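Local coordinates for glycosyl hydrolases family 31 family protein (Aspergillus niger, PDB 6DRU) that catalyses the release of alpha-xylose from the non-reducing terminal glucose of xyloglucan oligosaccharides, as an alpha-xylosidase of glycoside hydrolase family 31, at residues Arg648-Val654 / Ile701-Leu706; Ala401-Glu407 / Phe420-Asn424; Tyr2-Ser7 / Leu76-Asn80. All blocks are in the same frame, centred on the assembly; numbering follows the deposited sequence.

Overall arrangement
Interactions 1 and 2 are both buried, whereas interaction 3 is only partly so and lies at the periphery, its centre about 32 Å from the centre of the chain. No structural element is shared: interaction 1 pairs two strands of the C-terminal beta domain, interaction 2 joins two loop segments of the TIM-barrel domain, and interaction 3 lays the N-terminal segment along an edge strand. Their centres lie about 40 to 46 Å apart. The chemistry follows the place. Residues 648-654 and 701-706 rely on regular backbone bonds and aliphatic side chains; 401-407 and 420-424 share no direct hydrogen bond, touching beside a glucose site and subunit interfaces; 2-7 and 76-80 combine a cation-pi stack with isolated hydrogen bonds.

Interaction 1: residues Arg648-Val654 / Ile701-Leu706; sequences RLLVSPV and IPVFHL
Leu650 places CG opposite its backbone N (chi1 173°), while Phe704 turns CG beside the N and opposite the carbonyl carbon (chi1 -59°); from the same face of the sheet these torsions leave the two side chains side by side, with Leu650 CD2 4.1 Å from Phe704 CD1. Between them the backbones form an antiparallel hydrogen-bonded pair: Leu650 N to Phe704 O is 2.9 Å and almost straight at hydrogen (176°), and Phe704 N returns a bond to Leu650 O. Leu649-His705 and Val651-Val703 are the flanking non-hydrogen-bonded pairs. Their side chains share the other face, where Leu649 CD2 reaches His705 CB at 3.7 Å and Val651 CG2 meets Val703 CG2 at 4.1 Å. Beyond the paired strands, Leu706 N binds Arg648 O at 2.8 Å, and a water in the guanidinium plane accepts from Arg648 NH1 and donates to Leu706 O. At the other end, Ser652 N donates to Pro702 O, and the side chains of Val654 and Pro702 cross at about a right angle, Val654 CG2 lying 3.7 Å from Pro702 CD. In the C-terminal antiparallel sheet, strand 643-645 lies beside 649-651 and strand 677-679 beside 703-705; strand 661-666 covers Leu650 and Phe704, while helix 535-548 packs against Ile701 and Pro653.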
loop_
_atom_site.group_PDB
_atom_site.type_symbol
_atom_site.label_atom_id
_atom_site.label_comp_id
_atom_site.label_asym_id
_atom_site.label_seq_id
_atom_site.Cartn_x
_atom_site.Cartn_y
_atom_site.Cartn_z
ATOM N N ARG A 648 -1.140 -47.834 -26.520
ATOM C CA ARG A 648 -0.364 -48.877 -27.177
ATOM C C ARG A 648 1.021 -48.444 -27.640
ATOM O O ARG A 648 1.913 -49.290 -27.711
ATOM C CB ARG A 648 -1.131 -49.433 -28.388
ATOM C CG ARG A 648 -2.532 -49.929 -28.064
ATOM C CD ARG A 648 -2.503 -51.330 -27.471
ATOM N NE ARG A 648 -3.815 -51.751 -26.982
ATOM C CZ ARG A 648 -4.588 -52.645 -27.591
ATOM N NH1 ARG A 648 -4.180 -53.223 -28.712
ATOM N NH2 ARG A 648 -5.767 -52.969 -27.075
ATOM N N LEU A 649 1.235 -47.167 -27.941
ATOM C CA LEU A 649 2.495 -46.714 -28.516
ATOM C C LEU A 649 3.413 -46.158 -27.436
ATOM O O LEU A 649 2.970 -45.421 -26.551
ATOM C CB LEU A 649 2.248 -45.649 -29.585
ATOM C CG LEU A 649 1.547 -46.123 -30.859
ATOM C CD1 LEU A 649 1.291 -44.956 -31.795
ATOM C CD2 LEU A 649 2.374 -47.191 -31.554
ATOM N N LEU A 650 4.694 -46.517 -27.511
ATOM C CA LEU A 650 5.732 -45.954 -26.656
ATOM C C LEU A 650 6.719 -45.200 -27.538
ATOM O O LEU A 650 7.350 -45.798 -28.415
ATOM C CB LEU A 650 6.445 -47.043 -25.854
ATOM C CG LEU A 650 7.658 -46.580 -25.045
ATOM C CD1 LEU A 650 7.215 -45.978 -23.721
ATOM C CD2 LEU A 650 8.634 -47.723 -24.815
ATOM N N VAL A 651 6.866 -43.900 -27.290
ATOM C CA VAL A 651 7.642 -43.012 -28.147
ATOM C C VAL A 651 8.844 -42.490 -27.373
ATOM O O VAL A 651 8.761 -42.254 -26.163
ATOM C CB VAL A 651 6.773 -41.845 -28.666
ATOM C CG1 VAL A 651 7.554 -40.975 -29.641
ATOM C CG2 VAL A 651 5.501 -42.376 -29.315
ATOM N N SER A 652 9.965 -42.315 -28.077
ATOM C CA SER A 652 11.175 -41.735 -27.494
ATOM C C SER A 652 11.950 -41.045 -28.608
ATOM O O SER A 652 12.613 -41.708 -29.421
ATOM C CB SER A 652 12.034 -42.788 -26.802
ATOM O OG SER A 652 13.242 -42.223 -26.322
ATOM N N PRO A 653 11.894 -39.716 -28.682
ATOM C CA PRO A 653 12.563 -39.009 -29.779
ATOM C C PRO A 653 14.076 -39.024 -29.630
ATOM O O PRO A 653 14.618 -39.098 -28.525
ATOM C CB PRO A 653 12.016 -37.579 -29.673
ATOM C CG PRO A 653 10.834 -37.666 -28.757
ATOM C CD PRO A 653 11.112 -38.803 -27.834
ATOM N N VAL A 654 14.756 -38.946 -30.771
ATOM C CA VAL A 654 16.210 -38.834 -30.796
ATOM C C VAL A 654 16.580 -37.367 -30.622
ATOM O O VAL A 654 16.219 -36.524 -31.449
ATOM C CB VAL A 654 16.792 -39.405 -32.097
ATOM C CG1 VAL A 654 18.271 -39.073 -32.207
ATOM C CG2 VAL A 654 16.581 -40.908 -32.155
ATOM N N ILE A 701 12.025 -42.922 -36.113
ATOM C CA ILE A 701 11.930 -42.430 -34.740
ATOM C C ILE A 701 11.650 -43.618 -33.827
ATOM O O ILE A 701 10.736 -44.403 -34.117
ATOM C CB ILE A 701 10.840 -41.349 -34.588
ATOM C CG1 ILE A 701 10.723 -40.923 -33.123
ATOM C CG2 ILE A 701 9.501 -41.816 -35.157
ATOM C CD1 ILE A 701 9.738 -39.819 -32.893
ATOM N N PRO A 702 12.410 -43.798 -32.744
ATOM C CA PRO A 702 12.207 -44.972 -31.883
ATOM C C PRO A 702 10.802 -45.052 -31.306
ATOM O O PRO A 702 10.410 -44.234 -30.469
ATOM C CB PRO A 702 13.261 -44.783 -30.784
ATOM C CG PRO A 702 14.320 -43.944 -31.422
ATOM C CD PRO A 702 13.590 -43.013 -32.346
ATOM N N VAL A 703 10.034 -46.036 -31.766
ATOM C CA VAL A 703 8.656 -46.243 -31.335
ATOM C C VAL A 703 8.416 -47.740 -31.190
ATOM O O VAL A 703 8.679 -48.509 -32.119
ATOM C CB VAL A 703 7.641 -45.630 -32.323
ATOM C CG1 VAL A 703 6.230 -46.108 -32.007
ATOM C CG2 VAL A 703 7.707 -44.111 -32.291
ATOM N N PHE A 704 7.929 -48.152 -30.024
ATOM C CA PHE A 704 7.477 -49.512 -29.783
ATOM C C PHE A 704 5.962 -49.515 -29.647
ATOM O O PHE A 704 5.326 -48.466 -29.518
ATOM C CB PHE A 704 8.121 -50.097 -28.521
ATOM C CG PHE A 704 9.619 -50.134 -28.561
ATOM C CD1 PHE A 704 10.362 -48.995 -28.299
ATOM C CD2 PHE A 704 10.287 -51.310 -28.854
ATOM C CE1 PHE A 704 11.740 -49.027 -28.332
ATOM C CE2 PHE A 704 11.666 -51.346 -28.887
ATOM C CZ PHE A 704 12.389 -50.202 -28.623
ATOM N N HIS A 705 5.376 -50.707 -29.676
ATOM C CA HIS A 705 3.934 -50.801 -29.520
ATOM C C HIS A 705 3.565 -52.102 -28.826
ATOM O O HIS A 705 4.211 -53.132 -29.030
ATOM C CB HIS A 705 3.213 -50.687 -30.871
ATOM C CG HIS A 705 3.415 -51.861 -31.777
ATOM N ND1 HIS A 705 2.667 -53.016 -31.678
ATOM C CD2 HIS A 705 4.270 -52.053 -32.809
ATOM C CE1 HIS A 705 3.057 -53.870 -32.608
ATOM N NE2 HIS A 705 4.028 -53.310 -33.307
ATOM N N LEU A 706 2.528 -52.033 -27.996
ATOM C CA LEU A 706 1.962 -53.203 -27.345
ATOM C C LEU A 706 0.841 -53.774 -28.200
ATOM O O LEU A 706 0.173 -53.051 -28.947
ATOM C CB LEU A 706 1.434 -52.849 -25.955
ATOM C CG LEU A 706 2.474 -52.363 -24.946
ATOM C CD1 LEU A 706 1.806 -51.785 -23.709
ATOM C CD2 LEU A 706 3.415 -53.494 -24.570
HETATM O O HOH W 1 -2.176 -52.879 -30.361
#

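Interaction 2: residues Ala401-Glu407 / Phe420-Asn424; sequences ALGEAYE and FTLPN. With BGC (beta-D-glucopyranose), chain F.
Glu407 has the most surface covered, and its carboxylate meets the ring of Pro423 from the opposite direction: Glu407 OE2 lies 3.2 Å from Pro423 CD and similarly close to CG. The chain gets there by bending at chi2 (-71°), which folds CD back from an extended course. Nearer the backbone, Glu407 CB touches Phe420 CB at 4.1 Å, and CG passes the carbonyl oxygen of Thr421. Leu422, next in buried surface, sends CD2 to the backbone of Ala405, 3.8 Å from Ala405 O, while the same methyl approaches Ala401 CB. Pro423 completes the trio by setting CG 3.9 Å from Ala401 N, so one proline ring is contacted by both ends of 401-407. No direct hydrogen bond joins the segments; a water instead accepts from Glu407 N and donates to Phe420 O. Both segments belong to the TIM-barrel domain, in loops on either side of helix 413-417; the first of them follows barrel strand 391-394. That loop also borders the active site, the side chain of Tyr406 lying about 7 Å from that of Asp487, the probable proton donor. Glu404 OE2 accepts from O4 of a beta-D-glucopyranose at 2.6 Å, and Tyr406 OH shares a 2.7 Å hydrogen bond with its O3; Tyr286 and Asn409 also bond this sugar. Glu404 CB covers one face of the Tyr406 ring, 3.6 Å above its plane. Glu404 OE1 forms a salt bridge with Lys119 of the third subunit, where Tyr126 O is hydrogen-bonded to Thr421 OG1.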
loop_
_atom_site.group_PDB
_atom_site.type_symbol
_atom_site.label_atom_id
_atom_site.label_comp_id
_atom_site.label_asym_id
_atom_site.label_seq_id
_atom_site.Cartn_x
_atom_site.Cartn_y
_atom_site.Cartn_z
ATOM N N ALA A 401 1.578 -7.883 -19.438
ATOM C CA ALA A 401 2.384 -7.377 -20.541
ATOM C C ALA A 401 1.953 -8.073 -21.832
ATOM O O ALA A 401 0.951 -8.792 -21.874
ATOM C CB ALA A 401 3.870 -7.568 -20.246
ATOM N N LEU A 402 2.711 -7.878 -22.906
ATOM C CA LEU A 402 2.359 -8.456 -24.202
ATOM C C LEU A 402 3.163 -9.735 -24.442
ATOM O O LEU A 402 4.033 -9.816 -25.310
ATOM C CB LEU A 402 2.570 -7.433 -25.315
ATOM C CG LEU A 402 1.976 -7.794 -26.679
ATOM C CD1 LEU A 402 0.557 -8.325 -26.533
ATOM C CD2 LEU A 402 2.006 -6.592 -27.610
ATOM N N GLY A 403 2.866 -10.744 -23.622
ATOM C CA GLY A 403 3.300 -12.099 -23.885
ATOM C C GLY A 403 4.669 -12.483 -23.363
ATOM O O GLY A 403 5.014 -13.672 -23.404
ATOM N N GLU A 404 5.465 -11.533 -22.880
ATOM C CA GLU A 404 6.816 -11.817 -22.427
ATOM C C GLU A 404 6.980 -11.451 -20.958
ATOM O O GLU A 404 6.160 -10.737 -20.374
ATOM C CB GLU A 404 7.856 -11.066 -23.269
ATOM C CG GLU A 404 7.729 -11.297 -24.764
ATOM C CD GLU A 404 8.252 -12.654 -25.193
ATOM O OE1 GLU A 404 8.868 -13.349 -24.357
ATOM O OE2 GLU A 404 8.045 -13.026 -26.366
ATOM N N ALA A 405 8.060 -11.956 -20.366
ATOM C CA ALA A 405 8.401 -11.673 -18.979
ATOM C C ALA A 405 9.141 -10.353 -18.816
ATOM O O ALA A 405 9.639 -10.064 -17.723
ATOM C CB ALA A 405 9.239 -12.815 -18.399
ATOM N N TYR A 406 9.237 -9.564 -19.881
ATOM C CA TYR A 406 9.854 -8.249 -19.843
ATOM C C TYR A 406 8.927 -7.243 -20.507
ATOM O O TYR A 406 8.120 -7.596 -21.372
ATOM C CB TYR A 406 11.222 -8.250 -20.539
ATOM C CG TYR A 406 11.234 -8.982 -21.864
ATOM C CD1 TYR A 406 10.851 -8.345 -23.038
ATOM C CD2 TYR A 406 11.628 -10.312 -21.941
ATOM C CE1 TYR A 406 10.861 -9.014 -24.250
ATOM C CE2 TYR A 406 11.641 -10.989 -23.147
ATOM C CZ TYR A 406 11.257 -10.334 -24.297
ATOM O OH TYR A 406 11.269 -11.004 -25.499
ATOM N N GLU A 407 9.044 -5.989 -20.090
ATOM C CA GLU A 407 8.258 -4.920 -20.683
ATOM C C GLU A 407 8.978 -4.337 -21.895
ATOM O O GLU A 407 10.133 -4.661 -22.184
ATOM C CB GLU A 407 7.971 -3.828 -19.650
ATOM C CG GLU A 407 6.679 -4.030 -18.875
ATOM C CD GLU A 407 5.442 -3.797 -19.725
ATOM O OE1 GLU A 407 5.577 -3.278 -20.855
ATOM O OE2 GLU A 407 4.332 -4.134 -19.265
ATOM N N PHE A 420 12.084 -2.968 -15.805
ATOM C CA PHE A 420 10.798 -2.307 -15.629
ATOM C C PHE A 420 9.804 -3.301 -15.043
ATOM O O PHE A 420 9.676 -4.428 -15.535
ATOM C CB PHE A 420 10.285 -1.760 -16.963
ATOM C CG PHE A 420 11.012 -0.531 -17.441
ATOM C CD1 PHE A 420 10.682 0.724 -16.952
ATOM C CD2 PHE A 420 12.018 -0.628 -18.392
ATOM C CE1 PHE A 420 11.346 1.857 -17.395
ATOM C CE2 PHE A 420 12.684 0.502 -18.838
ATOM C CZ PHE A 420 12.348 1.744 -18.339
ATOM N N THR A 421 9.103 -2.889 -13.989
ATOM C CA THR A 421 8.221 -3.800 -13.271
ATOM C C THR A 421 7.052 -4.233 -14.148
ATOM O O THR A 421 6.491 -3.434 -14.905
ATOM C CB THR A 421 7.696 -3.141 -11.995
ATOM O OG1 THR A 421 8.775 -2.495 -11.309
ATOM C CG2 THR A 421 7.076 -4.183 -11.077
ATOM N N LEU A 422 6.692 -5.509 -14.051
ATOM C CA LEU A 422 5.547 -6.007 -14.795
ATOM C C LEU A 422 4.267 -5.348 -14.281
ATOM O O LEU A 422 4.123 -5.117 -13.076
ATOM C CB LEU A 422 5.456 -7.525 -14.677
ATOM C CG LEU A 422 6.571 -8.272 -15.414
ATOM C CD1 LEU A 422 6.388 -9.779 -15.312
ATOM C CD2 LEU A 422 6.642 -7.830 -16.871
ATOM N N PRO A 423 3.319 -5.036 -15.167
ATOM C CA PRO A 423 2.218 -4.137 -14.795
ATOM C C PRO A 423 1.111 -4.855 -14.033
ATOM O O PRO A 423 0.645 -5.924 -14.439
ATOM C CB PRO A 423 1.718 -3.621 -16.147
ATOM C CG PRO A 423 1.995 -4.753 -17.082
ATOM C CD PRO A 423 3.253 -5.431 -16.585
ATOM N N ASN A 424 0.688 -4.253 -12.920
ATOM C CA ASN A 424 -0.527 -4.664 -12.217
ATOM C C ASN A 424 -1.682 -3.847 -12.786
ATOM O O ASN A 424 -2.077 -2.806 -12.257
ATOM C CB ASN A 424 -0.372 -4.466 -10.714
ATOM C CG ASN A 424 -1.572 -4.968 -9.933
ATOM O OD1 ASN A 424 -2.414 -5.695 -10.462
ATOM N ND2 ASN A 424 -1.660 -4.577 -8.667
HETATM C C2 BGC F . 10.741 -11.031 -29.268
HETATM C C3 BGC F . 9.576 -11.190 -28.353
HETATM C C4 BGC F . 8.269 -11.161 -29.167
HETATM C C5 BGC F . 8.344 -12.138 -30.307
HETATM C C6 BGC F . 7.102 -12.006 -31.178
HETATM C C1 BGC F . 10.658 -12.108 -30.318
HETATM O O2 BGC F . 11.980 -11.150 -28.534
HETATM O O3 BGC F . 9.581 -10.163 -27.429
HETATM O O4 BGC F . 7.183 -11.508 -28.337
HETATM O O5 BGC F . 9.485 -11.877 -31.101
HETATM O O6 BGC F . 7.342 -12.597 -32.437
HETATM O O HOH W 2 10.596 -5.296 -18.079
#

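Interaction 3: residues Tyr2-Ser7 / Leu76-Asn80; sequences YFAPNS and LRNGN. With NAG (2-acetamido-2-deoxy-beta-D-glucopyranose), chain L.
Phe3 and Arg77 stack flat on each other: the ring and guanidinium planes differ by 2°, and CZ of Arg77 lies over the face, 3.7 Å from the Phe3 ring centroid. CD of Arg77 is over the same ring and adds a CH-pi contact to the cation-pi one; the two side chains cross at about a right angle. Arg77 is extended from CG to NE, and NE donates a nearly straight bond (174°) to Gly79 O, 3.0 Å away in the guanidinium plane. This bond restrains the rotation of the group while its face remains against Phe3.

Tyr2 meets Asn78 differently. Its ring and the amide are 81° apart, and Tyr2 OH donates to Asn78 OD1 at 2.6 Å from above the amide's carbonyl plane. The ring also approaches Gly79 CA, to which Tyr2 CE1 comes within 3.5 Å. Pro5 lies alongside Asn78, both pointing the same way, with Pro5 CG 3.3 Å from Asn78 OD1. Between these side chains runs one backbone link, Gly79 N to Phe3 O at 2.9 Å, and Phe3 is the centre of an inverse gamma turn. The N-terminal segment thus runs roughly antiparallel to edge strand 74-78 without forming a regular strand of its own. Farther along, Ser7 CB packs on Leu76 CD1 at 3.9 Å, and Asn6 ND2 carries an N-linked N-acetylglucosamine.

Asn78 ND2 is held by Gly25 O and Gly28 O, which position the amide for Tyr2, while Tyr2 OH also accepts from Asp27 N. Directional bonds thus serve both sides: Tyr2 and Asn78 are joined by a polar hydroxyl-amide bond, whereas the NE bond to Gly79 O orients a permanently charged guanidinium whose face suits the pi system of Phe3.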
loop_
_atom_site.group_PDB
_atom_site.type_symbol
_atom_site.label_atom_id
_atom_site.label_comp_id
_atom_site.label_asym_id
_atom_site.label_seq_id
_atom_site.Cartn_x
_atom_site.Cartn_y
_atom_site.Cartn_z
ATOM N N TYR A 2 -20.943 -46.966 -3.322
ATOM C CA TYR A 2 -20.111 -45.824 -2.974
ATOM C C TYR A 2 -20.415 -45.355 -1.558
ATOM O O TYR A 2 -21.580 -45.247 -1.160
ATOM C CB TYR A 2 -20.333 -44.680 -3.967
ATOM C CG TYR A 2 -19.536 -43.430 -3.654
ATOM C CD1 TYR A 2 -18.193 -43.339 -3.994
ATOM C CD2 TYR A 2 -20.129 -42.343 -3.024
ATOM C CE1 TYR A 2 -17.461 -42.201 -3.711
ATOM C CE2 TYR A 2 -19.406 -41.201 -2.738
ATOM C CZ TYR A 2 -18.072 -41.136 -3.084
ATOM O OH TYR A 2 -17.345 -40.002 -2.802
ATOM N N PHE A 3 -19.357 -45.075 -0.795
ATOM C CA PHE A 3 -19.491 -44.603 0.583
ATOM C C PHE A 3 -19.909 -43.134 0.549
ATOM O O PHE A 3 -19.095 -42.214 0.659
ATOM C CB PHE A 3 -18.189 -44.805 1.348
ATOM C CG PHE A 3 -18.354 -44.808 2.844
ATOM C CD1 PHE A 3 -18.695 -43.649 3.525
ATOM C CD2 PHE A 3 -18.162 -45.972 3.573
ATOM C CE1 PHE A 3 -18.848 -43.652 4.901
ATOM C CE2 PHE A 3 -18.310 -45.980 4.949
ATOM C CZ PHE A 3 -18.653 -44.819 5.614
ATOM N N ALA A 4 -21.213 -42.921 0.391
ATOM C CA ALA A 4 -21.761 -41.574 0.340
ATOM C C ALA A 4 -21.581 -40.867 1.684
ATOM O O ALA A 4 -21.538 -41.515 2.735
ATOM C CB ALA A 4 -23.241 -41.619 -0.034
ATOM N N PRO A 5 -21.472 -39.541 1.682
ATOM C CA PRO A 5 -21.262 -38.815 2.935
ATOM C C PRO A 5 -22.557 -38.644 3.712
ATOM O O PRO A 5 -23.661 -38.699 3.166
ATOM C CB PRO A 5 -20.710 -37.454 2.481
ATOM C CG PRO A 5 -20.706 -37.480 0.967
ATOM C CD PRO A 5 -21.560 -38.624 0.535
ATOM N N ASN A 6 -22.400 -38.435 5.017
ATOM C CA ASN A 6 -23.524 -38.236 5.921
ATOM C C ASN A 6 -23.694 -36.783 6.341
ATOM O O ASN A 6 -24.508 -36.495 7.223
ATOM C CB ASN A 6 -23.362 -39.115 7.162
ATOM C CG ASN A 6 -22.159 -38.722 7.996
ATOM O OD1 ASN A 6 -21.219 -38.101 7.503
ATOM N ND2 ASN A 6 -22.186 -39.084 9.274
ATOM N N SER A 7 -22.944 -35.868 5.733
ATOM C CA SER A 7 -23.010 -34.457 6.072
ATOM C C SER A 7 -22.767 -33.646 4.810
ATOM O O SER A 7 -21.890 -33.981 4.009
ATOM C CB SER A 7 -21.980 -34.096 7.152
ATOM O OG SER A 7 -22.016 -32.713 7.464
ATOM N N LEU A 76 -15.271 -36.456 9.080
ATOM C CA LEU A 76 -16.209 -36.522 7.971
ATOM C C LEU A 76 -15.590 -37.369 6.871
ATOM O O LEU A 76 -14.400 -37.237 6.574
ATOM C CB LEU A 76 -16.558 -35.123 7.440
ATOM C CG LEU A 76 -17.996 -34.875 6.970
ATOM C CD1 LEU A 76 -18.201 -33.399 6.662
ATOM C CD2 LEU A 76 -18.368 -35.727 5.759
ATOM N N ARG A 77 -16.397 -38.243 6.276
ATOM C CA ARG A 77 -15.923 -39.160 5.252
ATOM C C ARG A 77 -16.780 -39.037 4.003
ATOM O O ARG A 77 -18.012 -38.977 4.083
ATOM C CB ARG A 77 -15.938 -40.612 5.743
ATOM C CG ARG A 77 -15.559 -41.618 4.667
ATOM C CD ARG A 77 -15.412 -43.023 5.217
ATOM N NE ARG A 77 -15.055 -43.968 4.163
ATOM C CZ ARG A 77 -14.809 -45.257 4.363
ATOM N NH1 ARG A 77 -14.879 -45.765 5.586
ATOM N NH2 ARG A 77 -14.493 -46.037 3.340
ATOM N N ASN A 78 -16.115 -38.998 2.851
ATOM C CA ASN A 78 -16.778 -39.000 1.550
ATOM C C ASN A 78 -15.958 -39.891 0.627
ATOM O O ASN A 78 -14.820 -39.555 0.288
ATOM C CB ASN A 78 -16.898 -37.586 0.982
ATOM C CG ASN A 78 -17.396 -37.573 -0.449
ATOM O OD1 ASN A 78 -18.153 -38.451 -0.864
ATOM N ND2 ASN A 78 -16.964 -36.578 -1.217
ATOM N N GLY A 79 -16.528 -41.021 0.226
ATOM C CA GLY A 79 -15.779 -41.947 -0.608
ATOM C C GLY A 79 -14.662 -42.591 0.188
ATOM O O GLY A 79 -14.878 -43.122 1.283
ATOM N N ASN A 80 -13.445 -42.537 -0.351
ATOM C CA ASN A 80 -12.281 -43.108 0.310
ATOM C C ASN A 80 -11.408 -42.053 0.977
ATOM O O ASN A 80 -10.328 -42.385 1.476
ATOM C CB ASN A 80 -11.451 -43.937 -0.680
ATOM C CG ASN A 80 -10.974 -43.134 -1.884
ATOM O OD1 ASN A 80 -10.786 -41.921 -1.809
ATOM N ND2 ASN A 80 -10.768 -43.820 -3.004
HETATM C C1 NAG L . -21.243 -39.188 10.379
HETATM C C2 NAG L . -21.692 -38.890 11.794
HETATM C C3 NAG L . -20.562 -38.434 12.641
HETATM C C4 NAG L . -19.407 -39.407 12.554
HETATM C C5 NAG L . -19.038 -39.654 11.108
HETATM C C6 NAG L . -17.950 -40.704 11.035
HETATM C C7 NAG L . -24.082 -38.299 11.715
HETATM C C8 NAG L . -25.170 -37.249 11.696
HETATM N N2 NAG L . -22.719 -37.906 11.774
HETATM O O3 NAG L . -21.010 -38.279 13.968
HETATM O O4 NAG L . -18.292 -38.879 13.235
HETATM O O5 NAG L . -20.173 -40.103 10.404
HETATM O O6 NAG L . -17.149 -40.472 9.898
HETATM O O7 NAG L . -24.376 -39.478 11.679
#